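Local atomic coordinates of TRAP dicarboxylate ABC transporter, substrate-binding protein (Roseobacter denitrificans, PDB entry 4OVQ), a protein that binds beta-D-glucuronate in the crystal and probably serves as the periplasmic solute-binding component of a TRAP transport system. Residues P97-I107 and F296-Y307. Numbering follows the deposited sequence.
Sequences PAANVVSLPFI and FQAAMAPVYEAY
L104 lies between two tyrosines of helix 301-310, joining a loop to the C-terminal helices of this two-lobed, TRAP-type solute-binding protein. Segment 97-107, part of the loop between helices 89-92 and 111-118, has a short 3-10 turn at 101-103 and then a type II beta turn from L104 to I107. The buried part centres on L104, P105 and Y307. CD2 of L104 sits over the centre of the Y304 ring, 4.1 Å from its centroid and 9° off the normal, a CH-pi contact, while CD1 meets CD2 of Y307 at 4.1 Å over a face of that ring. At the ring edge, Y304 OH donates to P105 O inside the beta turn, at 2.6 Å, approaching from above the carbonyl plane. Replacing Y304 with an alanine removes ring and hydroxyl, which would probably leave P105 O without this donor and open a gap against CB and CD2 of L104. P105 lays its CB against SE of selenomethionine M300, 3.7 Å away; M177 and E180 of helix 172-180 also touch this side chain. The solvent side lies toward F106 and Q297. There the exposed Q297 sets CG over one face of the partly exposed F106 ring, 3.8 Å from its centroid, with its amide only 14° from the ring plane. Of its side chain, F296 brings CB to the same ring, its phenyl group leading away. At the other end, N100 passes alongside Y307, and its OD1 accepts a hydrogen bond from ND2 of N171. With CG anti to the backbone N (chi1 175°), Y307 reaches across to the first residue of segment 97-107, where its OH donates to P97 O at 2.8 Å from above the carbonyl plane.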
loop_
_atom_site.group_PDB
_atom_site.type_symbol
_atom_site.label_atom_id
_atom_site.label_comp_id
_atom_site.label_asym_id
_atom_site.label_seq_id
_atom_site.Cartn_x
_atom_site.Cartn_y
_atom_site.Cartn_z
ATOM N N PRO A 97 9.807 10.394 -5.997
ATOM C CA PRO A 97 8.782 11.135 -6.717
ATOM C C PRO A 97 7.958 10.300 -7.675
ATOM O O PRO A 97 6.760 10.492 -7.731
ATOM C CB PRO A 97 9.597 12.175 -7.505
ATOM C CG PRO A 97 10.793 12.397 -6.671
ATOM C CD PRO A 97 11.117 11.061 -6.044
ATOM N N ALA A 98 8.590 9.405 -8.435
ATOM C CA ALA A 98 7.864 8.646 -9.456
ATOM C C ALA A 98 6.929 7.672 -8.759
ATOM O O ALA A 98 5.805 7.468 -9.205
ATOM C CB ALA A 98 8.811 7.936 -10.423
ATOM N N ALA A 99 7.383 7.087 -7.644
ATOM C CA ALA A 99 6.543 6.138 -6.917
ATOM C C ALA A 99 5.363 6.848 -6.315
ATOM O O ALA A 99 4.290 6.276 -6.134
ATOM C CB ALA A 99 7.330 5.437 -5.830
ATOM N N ASN A 100 5.555 8.122 -6.012
ATOM C CA ASN A 100 4.512 8.931 -5.435
ATOM C C ASN A 100 3.273 9.058 -6.332
ATOM O O ASN A 100 2.190 9.330 -5.850
ATOM C CB ASN A 100 5.087 10.305 -5.084
ATOM C CG ASN A 100 4.455 10.915 -3.854
ATOM O OD1 ASN A 100 3.907 10.228 -2.996
ATOM N ND2 ASN A 100 4.571 12.232 -3.734
ATOM N N VAL A 101 3.416 8.815 -7.635
ATOM C CA VAL A 101 2.277 8.899 -8.534
ATOM C C VAL A 101 1.125 7.922 -8.180
ATOM O O VAL A 101 -0.036 8.228 -8.403
ATOM C CB VAL A 101 2.699 8.751 -10.019
ATOM C CG1 VAL A 101 2.883 7.306 -10.404
ATOM C CG2 VAL A 101 1.671 9.404 -10.915
ATOM N N VAL A 102 1.432 6.779 -7.556
ATOM C CA VAL A 102 0.388 5.789 -7.284
ATOM C C VAL A 102 -0.411 6.163 -6.035
ATOM O O VAL A 102 -1.444 5.547 -5.749
ATOM C CB VAL A 102 0.951 4.333 -7.185
ATOM C CG1 VAL A 102 1.730 3.980 -8.434
ATOM C CG2 VAL A 102 1.800 4.147 -5.976
ATOM N N SER A 103 0.063 7.189 -5.325
ATOM C CA SER A 103 -0.576 7.710 -4.140
ATOM C C SER A 103 -1.555 8.867 -4.476
ATOM O O SER A 103 -2.213 9.406 -3.597
ATOM C CB SER A 103 0.500 8.129 -3.147
ATOM O OG SER A 103 1.126 6.964 -2.583
ATOM N N LEU A 104 -1.668 9.215 -5.747
ATOM C CA LEU A 104 -2.693 10.193 -6.158
ATOM C C LEU A 104 -4.093 9.585 -6.090
ATOM O O LEU A 104 -4.364 8.530 -6.655
ATOM C CB LEU A 104 -2.407 10.722 -7.568
ATOM C CG LEU A 104 -1.234 11.704 -7.607
ATOM C CD1 LEU A 104 -0.708 11.842 -9.041
ATOM C CD2 LEU A 104 -1.607 13.073 -7.015
ATOM N N PRO A 105 -5.003 10.252 -5.365
ATOM C CA PRO A 105 -6.379 9.771 -5.249
ATOM C C PRO A 105 -7.052 9.657 -6.620
ATOM O O PRO A 105 -6.874 10.539 -7.439
ATOM C CB PRO A 105 -7.049 10.873 -4.420
ATOM C CG PRO A 105 -5.953 11.421 -3.604
ATOM C CD PRO A 105 -4.768 11.430 -4.516
ATOM N N PHE A 106 -7.757 8.559 -6.844
ATOM C CA PHE A 106 -8.552 8.364 -8.053
ATOM C C PHE A 106 -7.723 8.337 -9.341
ATOM O O PHE A 106 -8.227 8.729 -10.407
ATOM C CB PHE A 106 -9.652 9.437 -8.130
ATOM C CG PHE A 106 -10.596 9.432 -6.947
ATOM C CD1 PHE A 106 -11.544 8.429 -6.801
ATOM C CD2 PHE A 106 -10.535 10.433 -5.991
ATOM C CE1 PHE A 106 -12.405 8.419 -5.718
ATOM C CE2 PHE A 106 -11.392 10.434 -4.913
ATOM C CZ PHE A 106 -12.334 9.425 -4.779
ATOM N N ILE A 107 -6.476 7.868 -9.276
ATOM C CA ILE A 107 -5.647 7.802 -10.486
ATOM C C ILE A 107 -5.817 6.502 -11.282
ATOM O O ILE A 107 -5.637 6.484 -12.505
ATOM C CB ILE A 107 -4.156 8.075 -10.201
ATOM C CG1 ILE A 107 -3.447 8.379 -11.533
ATOM C CG2 ILE A 107 -3.509 6.911 -9.479
ATOM C CD1 ILE A 107 -1.991 8.687 -11.387
ATOM N N PHE A 296 -15.919 13.751 -4.901
ATOM C CA PHE A 296 -14.683 13.370 -4.224
ATOM C C PHE A 296 -13.519 13.556 -5.171
ATOM O O PHE A 296 -12.502 14.152 -4.808
ATOM C CB PHE A 296 -14.753 11.925 -3.750
ATOM C CG PHE A 296 -15.687 11.714 -2.597
ATOM C CD1 PHE A 296 -15.241 11.830 -1.290
ATOM C CD2 PHE A 296 -17.026 11.413 -2.821
ATOM C CE1 PHE A 296 -16.122 11.635 -0.225
ATOM C CE2 PHE A 296 -17.894 11.217 -1.774
ATOM C CZ PHE A 296 -17.447 11.333 -0.472
ATOM N N GLN A 297 -13.669 13.051 -6.393
ATOM C CA GLN A 297 -12.643 13.252 -7.406
ATOM C C GLN A 297 -12.391 14.723 -7.692
ATOM O O GLN A 297 -11.252 15.152 -7.792
ATOM C CB GLN A 297 -13.039 12.596 -8.712
ATOM C CG GLN A 297 -13.372 11.143 -8.609
ATOM C CD GLN A 297 -13.297 10.462 -9.945
ATOM O OE1 GLN A 297 -12.384 10.722 -10.738
ATOM N NE2 GLN A 297 -14.257 9.583 -10.211
ATOM N N ALA A 298 -13.461 15.491 -7.893
ATOM C CA ALA A 298 -13.310 16.888 -8.276
ATOM C C ALA A 298 -12.531 17.652 -7.228
ATOM O O ALA A 298 -11.781 18.576 -7.533
ATOM C CB ALA A 298 -14.680 17.528 -8.484
ATOM N N ALA A 299 -12.705 17.255 -5.969
ATOM C CA ALA A 299 -12.084 17.953 -4.863
ATOM C C ALA A 299 -10.566 17.723 -4.799
ATOM O O ALA A 299 -9.838 18.452 -4.117
ATOM C CB ALA A 299 -12.716 17.488 -3.539
HETATM N N MSE A 300 -10.094 16.734 -5.552
HETATM C CA MSE A 300 -8.662 16.405 -5.558
HETATM C C MSE A 300 -7.848 17.240 -6.517
HETATM O O MSE A 300 -6.635 17.070 -6.599
HETATM C CB MSE A 300 -8.449 14.943 -5.917
HETATM C CG MSE A 300 -9.191 14.025 -5.044
HETATM SE SE MSE A 300 -8.581 14.069 -3.213
HETATM C CE MSE A 300 -9.625 15.470 -2.455
ATOM N N ALA A 301 -8.509 18.132 -7.254
ATOM C CA ALA A 301 -7.803 18.946 -8.225
ATOM C C ALA A 301 -6.541 19.549 -7.636
ATOM O O ALA A 301 -5.473 19.420 -8.234
ATOM C CB ALA A 301 -8.717 20.042 -8.799
ATOM N N PRO A 302 -6.643 20.191 -6.452
ATOM C CA PRO A 302 -5.509 20.838 -5.777
ATOM C C PRO A 302 -4.387 19.878 -5.330
ATOM O O PRO A 302 -3.243 20.291 -5.171
ATOM C CB PRO A 302 -6.145 21.521 -4.554
ATOM C CG PRO A 302 -7.570 21.396 -4.706
ATOM C CD PRO A 302 -7.868 20.284 -5.643
ATOM N N VAL A 303 -4.714 18.615 -5.096
ATOM C CA VAL A 303 -3.696 17.644 -4.713
ATOM C C VAL A 303 -2.868 17.245 -5.946
ATOM O O VAL A 303 -1.630 17.148 -5.867
ATOM C CB VAL A 303 -4.340 16.413 -4.032
ATOM C CG1 VAL A 303 -3.286 15.359 -3.653
ATOM C CG2 VAL A 303 -5.117 16.846 -2.786
ATOM N N TYR A 304 -3.550 16.989 -7.061
ATOM C CA TYR A 304 -2.878 16.662 -8.320
ATOM C C TYR A 304 -2.055 17.838 -8.773
ATOM O O TYR A 304 -0.873 17.717 -9.107
ATOM C CB TYR A 304 -3.884 16.348 -9.418
ATOM C CG TYR A 304 -4.350 14.919 -9.484
ATOM C CD1 TYR A 304 -5.279 14.431 -8.582
ATOM C CD2 TYR A 304 -3.872 14.062 -10.447
ATOM C CE1 TYR A 304 -5.716 13.142 -8.635
ATOM C CE2 TYR A 304 -4.314 12.756 -10.511
ATOM C CZ TYR A 304 -5.230 12.296 -9.595
ATOM O OH TYR A 304 -5.678 10.993 -9.648
ATOM N N GLU A 305 -2.700 18.992 -8.816
ATOM C CA GLU A 305 -2.043 20.198 -9.245
ATOM C C GLU A 305 -0.824 20.489 -8.366
ATOM O O GLU A 305 0.205 20.953 -8.846
ATOM C CB GLU A 305 -3.060 21.330 -9.224
ATOM C CG GLU A 305 -4.084 21.151 -10.328
ATOM C CD GLU A 305 -3.436 21.340 -11.677
ATOM O OE1 GLU A 305 -2.449 22.110 -11.727
ATOM O OE2 GLU A 305 -3.897 20.716 -12.662
ATOM N N ALA A 306 -0.916 20.125 -7.097
ATOM C CA ALA A 306 0.188 20.370 -6.162
ATOM C C ALA A 306 1.335 19.332 -6.291
ATOM O O ALA A 306 2.482 19.604 -5.919
ATOM C CB ALA A 306 -0.340 20.414 -4.755
ATOM N N TYR A 307 1.024 18.144 -6.804
ATOM C CA TYR A 307 2.064 17.205 -7.210
ATOM C C TYR A 307 2.757 17.664 -8.503
ATOM O O TYR A 307 3.960 17.472 -8.681
ATOM C CB TYR A 307 1.456 15.820 -7.402
ATOM C CG TYR A 307 2.408 14.802 -7.943
ATOM C CD1 TYR A 307 3.262 14.110 -7.081
ATOM C CD2 TYR A 307 2.429 14.479 -9.285
ATOM C CE1 TYR A 307 4.141 13.162 -7.556
ATOM C CE2 TYR A 307 3.320 13.527 -9.779
ATOM C CZ TYR A 307 4.172 12.878 -8.904
ATOM O OH TYR A 307 5.052 11.932 -9.371
#